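Local coordinates for RNA-directed RNA polymerase (Infectious pancreatic necrosis virus, PDB 3ZED), which copies and transcribes the viral RNA genome as an RNA-dependent RNA polymerase, probably both free and covalently linked to the genomic RNA, at residues 598-611 with 647-660. Sequence-based numbering, arbitrary orientation.
Sequences LARKPGAEIAYQIV and IDVTGFLDDWNNMS
M659 enters between L598 and the start of helix 604-611, and its path can be traced atom by atom. Its CB lies loosely against V611 CG1. CG, anti to the carbonyl carbon (chi1 -66°), meets L598 CD2 at 3.6 Å. Beyond CG the chain is extended, which carries SD past the Y608 backbone, 3.9 Å from Y608 CA, and brings the terminal CE against A604, 3.4 Å from A604 O and 3.8 Å from A604 CB.

That same A604 CB forms a CH-pi contact over a face of F652, 4.1 Å from the ring centroid and 19° off its normal. P602 O reaches the ring at its edge, near the plane, 3.3 Å from F652 CE2, while L598 CD1 approaches F652 CE1 obliquely. The ring thus packs on the type II turn K601-A604, which links helices 596-600 and 604-621 of the thumb domain; G603, at positive phi, is the N-cap of the second. Helix 650-654 crosses the segment 604-611 at -41° with the axes 9.4 Å apart, a spacing at which the small A607 CB rests against both V649 CB and F652 CB. Farther along, the two methyls of V611 diverge: CG2 touches W656 CB and L653 CD2, whereas CG1 faces S660 CB. The W656 indole NH turns elsewhere, donating to I669 O, and helix 625-645 also covers I610 and L653 through R639.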
loop_
_atom_site.group_PDB
_atom_site.type_symbol
_atom_site.label_atom_id
_atom_site.label_comp_id
_atom_site.label_asym_id
_atom_site.label_seq_id
_atom_site.Cartn_x
_atom_site.Cartn_y
_atom_site.Cartn_z
ATOM N N LEU B 598 24.135 1.593 -2.728
ATOM C CA LEU B 598 24.276 2.808 -3.534
ATOM C C LEU B 598 25.128 3.849 -2.802
ATOM O O LEU B 598 25.965 4.497 -3.437
ATOM C CB LEU B 598 22.891 3.384 -3.902
ATOM C CG LEU B 598 22.835 4.533 -4.927
ATOM C CD1 LEU B 598 23.312 4.096 -6.308
ATOM C CD2 LEU B 598 21.447 5.054 -5.037
ATOM N N ALA B 599 24.939 3.977 -1.468
ATOM C CA ALA B 599 25.691 4.914 -0.624
ATOM C C ALA B 599 27.202 4.610 -0.655
ATOM O O ALA B 599 28.005 5.543 -0.615
ATOM C CB ALA B 599 25.170 4.866 0.804
ATOM N N ARG B 600 27.570 3.311 -0.773
ATOM C CA ARG B 600 28.950 2.813 -0.837
ATOM C C ARG B 600 29.676 3.251 -2.120
ATOM O O ARG B 600 30.886 3.486 -2.073
ATOM C CB ARG B 600 28.976 1.277 -0.731
ATOM N N LYS B 601 28.942 3.348 -3.259
ATOM C CA LYS B 601 29.472 3.730 -4.580
ATOM C C LYS B 601 30.080 5.152 -4.576
ATOM O O LYS B 601 29.519 6.049 -3.944
ATOM C CB LYS B 601 28.378 3.622 -5.660
ATOM C CG LYS B 601 28.033 2.185 -6.029
ATOM C CD LYS B 601 26.781 2.095 -6.880
ATOM C CE LYS B 601 26.366 0.660 -7.103
ATOM N NZ LYS B 601 24.979 0.560 -7.632
ATOM N N PRO B 602 31.230 5.379 -5.254
ATOM C CA PRO B 602 31.828 6.727 -5.240
ATOM C C PRO B 602 31.038 7.734 -6.082
ATOM O O PRO B 602 30.491 7.377 -7.129
ATOM C CB PRO B 602 33.236 6.507 -5.800
ATOM C CG PRO B 602 33.126 5.289 -6.642
ATOM C CD PRO B 602 32.047 4.427 -6.037
ATOM N N GLY B 603 30.969 8.969 -5.582
ATOM C CA GLY B 603 30.260 10.083 -6.206
ATOM C C GLY B 603 28.760 10.094 -5.979
ATOM O O GLY B 603 28.098 11.070 -6.336
ATOM N N ALA B 604 28.208 9.008 -5.387
ATOM C CA ALA B 604 26.778 8.835 -5.125
ATOM C C ALA B 604 26.249 9.831 -4.097
ATOM O O ALA B 604 25.168 10.376 -4.297
ATOM C CB ALA B 604 26.498 7.419 -4.658
ATOM N N GLU B 605 27.012 10.085 -3.024
ATOM C CA GLU B 605 26.613 10.974 -1.937
ATOM C C GLU B 605 26.573 12.424 -2.391
ATOM O O GLU B 605 25.686 13.168 -1.965
ATOM C CB GLU B 605 27.543 10.802 -0.721
ATOM C CG GLU B 605 27.094 11.520 0.552
ATOM C CD GLU B 605 25.664 11.307 1.023
ATOM O OE1 GLU B 605 25.207 10.139 1.072
ATOM O OE2 GLU B 605 25.011 12.316 1.375
ATOM N N ILE B 606 27.502 12.826 -3.271
ATOM C CA ILE B 606 27.525 14.198 -3.781
ATOM C C ILE B 606 26.466 14.349 -4.905
ATOM O O ILE B 606 25.940 15.448 -5.108
ATOM C CB ILE B 606 28.957 14.663 -4.185
ATOM C CG1 ILE B 606 29.027 16.179 -4.546
ATOM C CG2 ILE B 606 29.590 13.772 -5.251
ATOM C CD1 ILE B 606 28.388 17.200 -3.471
ATOM N N ALA B 607 26.127 13.237 -5.588
ATOM C CA ALA B 607 25.078 13.213 -6.606
ATOM C C ALA B 607 23.712 13.364 -5.923
ATOM O O ALA B 607 22.871 14.131 -6.405
ATOM C CB ALA B 607 25.140 11.920 -7.410
ATOM N N TYR B 608 23.520 12.668 -4.763
ATOM C CA TYR B 608 22.299 12.717 -3.950
ATOM C C TYR B 608 22.016 14.167 -3.527
ATOM O O TYR B 608 20.861 14.576 -3.523
ATOM C CB TYR B 608 22.392 11.780 -2.709
ATOM C CG TYR B 608 21.453 12.196 -1.593
ATOM C CD1 TYR B 608 20.113 11.818 -1.608
ATOM C CD2 TYR B 608 21.873 13.071 -0.593
ATOM C CE1 TYR B 608 19.222 12.282 -0.645
ATOM C CE2 TYR B 608 20.986 13.562 0.359
ATOM C CZ TYR B 608 19.664 13.159 0.335
ATOM O OH TYR B 608 18.798 13.638 1.287
ATOM N N GLN B 609 23.069 14.924 -3.167
ATOM C CA GLN B 609 23.000 16.327 -2.751
ATOM C C GLN B 609 22.364 17.190 -3.833
ATOM O O GLN B 609 21.496 18.011 -3.525
ATOM C CB GLN B 609 24.407 16.861 -2.414
ATOM C CG GLN B 609 24.999 16.280 -1.126
ATOM C CD GLN B 609 24.232 16.683 0.120
ATOM O OE1 GLN B 609 23.969 17.871 0.376
ATOM N NE2 GLN B 609 23.859 15.693 0.920
ATOM N N ILE B 610 22.766 16.982 -5.098
ATOM C CA ILE B 610 22.199 17.696 -6.247
ATOM C C ILE B 610 20.731 17.248 -6.442
ATOM O O ILE B 610 19.863 18.103 -6.642
ATOM C CB ILE B 610 23.050 17.466 -7.522
ATOM C CG1 ILE B 610 24.477 18.063 -7.345
ATOM C CG2 ILE B 610 22.335 18.006 -8.783
ATOM C CD1 ILE B 610 25.545 17.454 -8.209
ATOM N N VAL B 611 20.477 15.917 -6.399
ATOM C CA VAL B 611 19.153 15.311 -6.567
ATOM C C VAL B 611 18.143 15.930 -5.552
ATOM O O VAL B 611 17.063 16.342 -5.954
ATOM C CB VAL B 611 19.217 13.758 -6.476
ATOM C CG1 VAL B 611 17.822 13.129 -6.386
ATOM C CG2 VAL B 611 19.978 13.170 -7.669
ATOM N N ILE B 647 34.606 14.590 -10.400
ATOM C CA ILE B 647 33.953 13.276 -10.320
ATOM C C ILE B 647 32.745 13.275 -11.266
ATOM O O ILE B 647 31.965 14.230 -11.253
ATOM C CB ILE B 647 33.564 12.863 -8.854
ATOM C CG1 ILE B 647 34.634 13.265 -7.817
ATOM C CG2 ILE B 647 33.265 11.355 -8.763
ATOM C CD1 ILE B 647 34.110 13.522 -6.394
ATOM N N ASP B 648 32.604 12.218 -12.092
ATOM C CA ASP B 648 31.481 12.063 -13.025
ATOM C C ASP B 648 30.314 11.295 -12.359
ATOM O O ASP B 648 30.457 10.118 -11.998
ATOM C CB ASP B 648 31.920 11.362 -14.323
ATOM C CG ASP B 648 30.846 11.261 -15.402
ATOM O OD1 ASP B 648 30.059 12.229 -15.556
ATOM O OD2 ASP B 648 30.820 10.232 -16.119
ATOM N N VAL B 649 29.166 11.984 -12.196
ATOM C CA VAL B 649 27.962 11.450 -11.542
ATOM C C VAL B 649 26.769 11.392 -12.517
ATOM O O VAL B 649 25.638 11.187 -12.071
ATOM C CB VAL B 649 27.600 12.267 -10.276
ATOM C CG1 VAL B 649 28.672 12.144 -9.203
ATOM C CG2 VAL B 649 27.312 13.728 -10.608
ATOM N N THR B 650 27.025 11.564 -13.837
ATOM C CA THR B 650 26.026 11.575 -14.915
ATOM C C THR B 650 25.070 10.369 -14.799
ATOM O O THR B 650 23.857 10.568 -14.881
ATOM C CB THR B 650 26.724 11.663 -16.284
ATOM O OG1 THR B 650 27.512 12.858 -16.303
ATOM C CG2 THR B 650 25.747 11.692 -17.460
ATOM N N GLY B 651 25.613 9.169 -14.564
ATOM C CA GLY B 651 24.830 7.943 -14.406
ATOM C C GLY B 651 23.840 8.008 -13.254
ATOM O O GLY B 651 22.685 7.593 -13.403
ATOM N N PHE B 652 24.292 8.551 -12.101
ATOM C CA PHE B 652 23.479 8.743 -10.905
ATOM C C PHE B 652 22.410 9.801 -11.137
ATOM O O PHE B 652 21.277 9.586 -10.724
ATOM C CB PHE B 652 24.342 9.140 -9.698
ATOM C CG PHE B 652 25.325 8.099 -9.233
ATOM C CD1 PHE B 652 24.893 6.825 -8.862
ATOM C CD2 PHE B 652 26.677 8.405 -9.103
ATOM C CE1 PHE B 652 25.799 5.866 -8.411
ATOM C CE2 PHE B 652 27.583 7.446 -8.649
ATOM C CZ PHE B 652 27.136 6.183 -8.305
ATOM N N LEU B 653 22.758 10.928 -11.809
ATOM C CA LEU B 653 21.819 12.009 -12.102
ATOM C C LEU B 653 20.775 11.574 -13.153
ATOM O O LEU B 653 19.645 12.073 -13.107
ATOM C CB LEU B 653 22.528 13.295 -12.521
ATOM C CG LEU B 653 23.358 14.029 -11.448
ATOM C CD1 LEU B 653 23.997 15.280 -12.023
ATOM C CD2 LEU B 653 22.525 14.403 -10.224
ATOM N N ASP B 654 21.118 10.631 -14.056
ATOM C CA ASP B 654 20.173 10.089 -15.038
ATOM C C ASP B 654 19.228 9.128 -14.325
ATOM O O ASP B 654 18.009 9.180 -14.536
ATOM C CB ASP B 654 20.888 9.371 -16.215
ATOM C CG ASP B 654 21.704 10.230 -17.176
ATOM O OD1 ASP B 654 21.250 11.341 -17.518
ATOM O OD2 ASP B 654 22.753 9.742 -17.662
ATOM N N ASP B 655 19.783 8.269 -13.451
ATOM C CA ASP B 655 18.969 7.318 -12.677
ATOM C C ASP B 655 18.748 7.850 -11.238
ATOM O O ASP B 655 18.962 7.125 -10.274
ATOM C CB ASP B 655 19.619 5.920 -12.682
ATOM C CG ASP B 655 19.990 5.402 -14.065
ATOM O OD1 ASP B 655 19.150 5.514 -14.990
ATOM O OD2 ASP B 655 21.119 4.889 -14.222
ATOM N N TRP B 656 18.317 9.127 -11.118
ATOM C CA TRP B 656 18.091 9.849 -9.850
ATOM C C TRP B 656 16.913 9.329 -9.012
ATOM O O TRP B 656 16.859 9.591 -7.812
ATOM C CB TRP B 656 17.859 11.344 -10.129
ATOM C CG TRP B 656 16.555 11.646 -10.816
ATOM C CD1 TRP B 656 16.324 11.675 -12.161
ATOM C CD2 TRP B 656 15.312 11.991 -10.186
ATOM N NE1 TRP B 656 15.022 12.030 -12.410
ATOM C CE2 TRP B 656 14.366 12.198 -11.216
ATOM C CE3 TRP B 656 14.895 12.124 -8.844
ATOM C CZ2 TRP B 656 13.029 12.503 -10.950
ATOM C CZ3 TRP B 656 13.572 12.449 -8.583
ATOM C CH2 TRP B 656 12.655 12.627 -9.622
ATOM N N ASN B 657 15.963 8.637 -9.649
ATOM C CA ASN B 657 14.712 8.156 -9.065
ATOM C C ASN B 657 14.908 7.320 -7.801
ATOM O O ASN B 657 14.210 7.555 -6.816
ATOM C CB ASN B 657 13.900 7.386 -10.113
ATOM C CG ASN B 657 13.623 8.242 -11.331
ATOM O OD1 ASN B 657 14.472 8.404 -12.214
ATOM N ND2 ASN B 657 12.504 8.934 -11.327
ATOM N N ASN B 658 15.861 6.386 -7.817
ATOM C CA ASN B 658 16.182 5.500 -6.687
ATOM C C ASN B 658 16.796 6.261 -5.482
ATOM O O ASN B 658 16.718 5.761 -4.362
ATOM C CB ASN B 658 17.105 4.353 -7.120
ATOM C CG ASN B 658 18.060 4.707 -8.231
ATOM O OD1 ASN B 658 17.796 4.453 -9.416
ATOM N ND2 ASN B 658 19.155 5.358 -7.876
ATOM N N MET B 659 17.378 7.449 -5.715
ATOM C CA MET B 659 17.980 8.319 -4.697
ATOM C C MET B 659 16.981 9.310 -4.055
ATOM O O MET B 659 17.344 10.021 -3.105
ATOM C CB MET B 659 19.098 9.153 -5.329
ATOM C CG MET B 659 20.267 8.368 -5.807
ATOM S SD MET B 659 21.639 9.485 -6.119
ATOM C CE MET B 659 22.975 8.368 -5.883
ATOM N N SER B 660 15.753 9.402 -4.587
ATOM C CA SER B 660 14.826 10.411 -4.096
ATOM C C SER B 660 13.503 9.832 -3.637
ATOM O O SER B 660 13.024 8.878 -4.213
ATOM C CB SER B 660 14.591 11.457 -5.187
ATOM O OG SER B 660 13.716 12.491 -4.771
#